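Local coordinates for putative glycoside hydrolase (Parabacteroides distasonis ATCC 8503, PDB 3GYC), which is a putative glycoside hydrolase of the cellulase-like TIM-barrel clan and probably cleaves glycosidic bonds in carbohydrates, at residues G181-E186 with Y210-G215. Numbering follows the deposited sequence.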
loop_
_atom_site.group_PDB
_atom_site.type_symbol
_atom_site.label_atom_id
_atom_site.label_comp_id
_atom_site.label_asym_id
_atom_site.label_seq_id
_atom_site.Cartn_x
_atom_site.Cartn_y
_atom_site.Cartn_z
ATOM N N GLY A 181 2.841 -8.226 -12.545
ATOM C CA GLY A 181 3.981 -8.177 -11.642
ATOM C C GLY A 181 5.390 -8.050 -12.191
ATOM O O GLY A 181 6.310 -7.855 -11.393
ATOM N N ASN A 182 5.587 -8.130 -13.513
ATOM C CA ASN A 182 6.952 -8.033 -14.082
ATOM C C ASN A 182 7.453 -6.610 -14.315
ATOM O O ASN A 182 7.794 -6.204 -15.433
ATOM C CB ASN A 182 7.050 -8.847 -15.349
ATOM C CG ASN A 182 6.704 -10.270 -15.112
ATOM O OD1 ASN A 182 6.701 -10.724 -13.972
ATOM N ND2 ASN A 182 6.373 -10.981 -16.164
ATOM N N TRP A 183 7.573 -5.888 -13.211
ATOM C CA TRP A 183 7.975 -4.486 -13.231
ATOM C C TRP A 183 9.361 -4.274 -13.806
ATOM O O TRP A 183 9.653 -3.213 -14.321
ATOM C CB TRP A 183 7.927 -3.907 -11.823
ATOM C CG TRP A 183 8.909 -4.515 -10.846
ATOM C CD1 TRP A 183 8.663 -5.507 -9.954
ATOM C CD2 TRP A 183 10.290 -4.160 -10.678
ATOM N NE1 TRP A 183 9.792 -5.781 -9.224
ATOM C CE2 TRP A 183 10.809 -4.973 -9.659
ATOM C CE3 TRP A 183 11.124 -3.217 -11.276
ATOM C CZ2 TRP A 183 12.117 -4.873 -9.221
ATOM C CZ3 TRP A 183 12.425 -3.122 -10.846
ATOM C CH2 TRP A 183 12.914 -3.948 -9.828
ATOM N N TYR A 184 10.192 -5.303 -13.721
ATOM C CA TYR A 184 11.595 -5.230 -14.160
ATOM C C TYR A 184 11.823 -5.376 -15.660
ATOM O O TYR A 184 12.958 -5.190 -16.096
ATOM C CB TYR A 184 12.431 -6.280 -13.426
ATOM C CG TYR A 184 11.882 -7.697 -13.560
ATOM C CD1 TYR A 184 12.214 -8.513 -14.639
ATOM C CD2 TYR A 184 11.018 -8.200 -12.603
ATOM C CE1 TYR A 184 11.690 -9.790 -14.737
ATOM C CE2 TYR A 184 10.512 -9.449 -12.684
ATOM C CZ TYR A 184 10.838 -10.241 -13.737
ATOM O OH TYR A 184 10.287 -11.483 -13.749
ATOM N N LYS A 185 10.785 -5.718 -16.439
ATOM C CA LYS A 185 10.933 -5.844 -17.902
ATOM C C LYS A 185 11.205 -4.457 -18.506
ATOM O O LYS A 185 10.773 -3.442 -17.949
ATOM C CB LYS A 185 9.724 -6.546 -18.554
ATOM C CG LYS A 185 9.629 -8.056 -18.253
ATOM C CD LYS A 185 8.623 -8.788 -19.152
ATOM N N GLU A 186 11.923 -4.421 -19.627
ATOM C CA GLU A 186 12.373 -3.158 -20.229
ATOM C C GLU A 186 11.287 -2.114 -20.494
ATOM O O GLU A 186 11.526 -0.923 -20.307
ATOM C CB GLU A 186 13.201 -3.406 -21.521
ATOM N N TYR A 210 7.145 3.530 -7.701
ATOM C CA TYR A 210 6.020 2.695 -8.087
ATOM C C TYR A 210 6.117 1.504 -7.131
ATOM O O TYR A 210 7.238 1.043 -6.839
ATOM C CB TYR A 210 6.099 2.193 -9.505
ATOM C CG TYR A 210 5.741 3.150 -10.626
ATOM C CD1 TYR A 210 6.547 4.220 -10.949
ATOM C CD2 TYR A 210 4.638 2.898 -11.446
ATOM C CE1 TYR A 210 6.250 5.060 -12.040
ATOM C CE2 TYR A 210 4.334 3.721 -12.519
ATOM C CZ TYR A 210 5.140 4.791 -12.818
ATOM O OH TYR A 210 4.832 5.600 -13.874
ATOM N N SER A 211 4.983 1.016 -6.614
ATOM C CA SER A 211 4.998 -0.092 -5.657
ATOM C C SER A 211 4.815 -1.438 -6.357
ATOM O O SER A 211 4.096 -1.546 -7.342
ATOM C CB SER A 211 3.948 0.086 -4.562
ATOM O OG SER A 211 2.624 0.127 -5.055
ATOM N N PHE A 212 5.485 -2.446 -5.810
ATOM C CA PHE A 212 5.531 -3.770 -6.368
ATOM C C PHE A 212 5.151 -4.909 -5.398
ATOM O O PHE A 212 5.286 -4.776 -4.177
ATOM C CB PHE A 212 6.947 -4.047 -6.856
ATOM C CG PHE A 212 7.542 -2.971 -7.745
ATOM C CD1 PHE A 212 6.810 -2.373 -8.754
ATOM C CD2 PHE A 212 8.891 -2.649 -7.626
ATOM C CE1 PHE A 212 7.367 -1.420 -9.561
ATOM C CE2 PHE A 212 9.469 -1.706 -8.445
ATOM C CZ PHE A 212 8.702 -1.089 -9.418
ATOM N N ASP A 213 4.646 -6.017 -5.962
ATOM C CA ASP A 213 4.361 -7.226 -5.197
ATOM C C ASP A 213 5.118 -8.467 -5.741
ATOM O O ASP A 213 5.009 -9.547 -5.156
ATOM C CB ASP A 213 2.861 -7.526 -5.148
ATOM C CG ASP A 213 2.255 -7.769 -6.552
ATOM O OD1 ASP A 213 2.926 -7.506 -7.582
ATOM O OD2 ASP A 213 1.089 -8.222 -6.620
ATOM N N HIS A 214 5.879 -8.318 -6.829
ATOM C CA HIS A 214 6.641 -9.438 -7.386
ATOM C C HIS A 214 7.571 -10.012 -6.308
ATOM O O HIS A 214 8.334 -9.268 -5.657
ATOM C CB HIS A 214 7.447 -8.975 -8.585
ATOM C CG HIS A 214 7.912 -10.101 -9.436
ATOM N ND1 HIS A 214 9.124 -10.721 -9.246
ATOM C CD2 HIS A 214 7.314 -10.742 -10.460
ATOM C CE1 HIS A 214 9.256 -11.697 -10.125
ATOM N NE2 HIS A 214 8.172 -11.728 -10.875
ATOM N N GLY A 215 7.515 -11.329 -6.131
ATOM C CA GLY A 215 8.222 -12.011 -5.035
ATOM C C GLY A 215 9.735 -12.119 -5.096
ATOM O O GLY A 215 10.404 -12.341 -4.070
HETATM O O HOH W 1 10.409 -8.109 -7.031
#
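Gly181 meets His214 through its carbonyl: O lies 3.2 Å from His214 CD2, oblique to the imidazole. Asn182, at the centre of an inverse gamma turn, brings OD1 to 3.6 Å from His214 NE2, the amide plane steeply inclined to the ring, while its ND2 is held by the carbonyl of Val178. At Trp183, CG sits between the backbone N and the carbonyl carbon, and this chi1 of 65° turns the indole toward Phe212. The five-membered ring and the phenyl stack face to face, centroids 3.6 Å apart and planes at 3°. Trp183 CB adds a CH-pi contact over the same phenyl face, 3.4 Å from Phe212 CE1. The carbonyl of Tyr210 covers the other face. In the indole plane, NE1 gives a 3.3 Å hydrogen bond to a water that donates to the backbone O of His214. Replacing Trp183 by an alanine keeps CB over the phenyl ring but would probably cost Phe212 its stacked indole and the water its N-H donor. Tyr184 turns its edge onto the imidazole face of His214, CE2 3.6 Å from His214 CE1 and planes at 77°, a T-shaped pair; Lys219 adds a cation-pi contact to the tyrosine. The cluster joins consecutive beta-alpha loops, following the adjacent parallel strands 153-157 and 208-209, at the C-terminal strand ends where TIM-barrel glycoside hydrolases usually keep their active site.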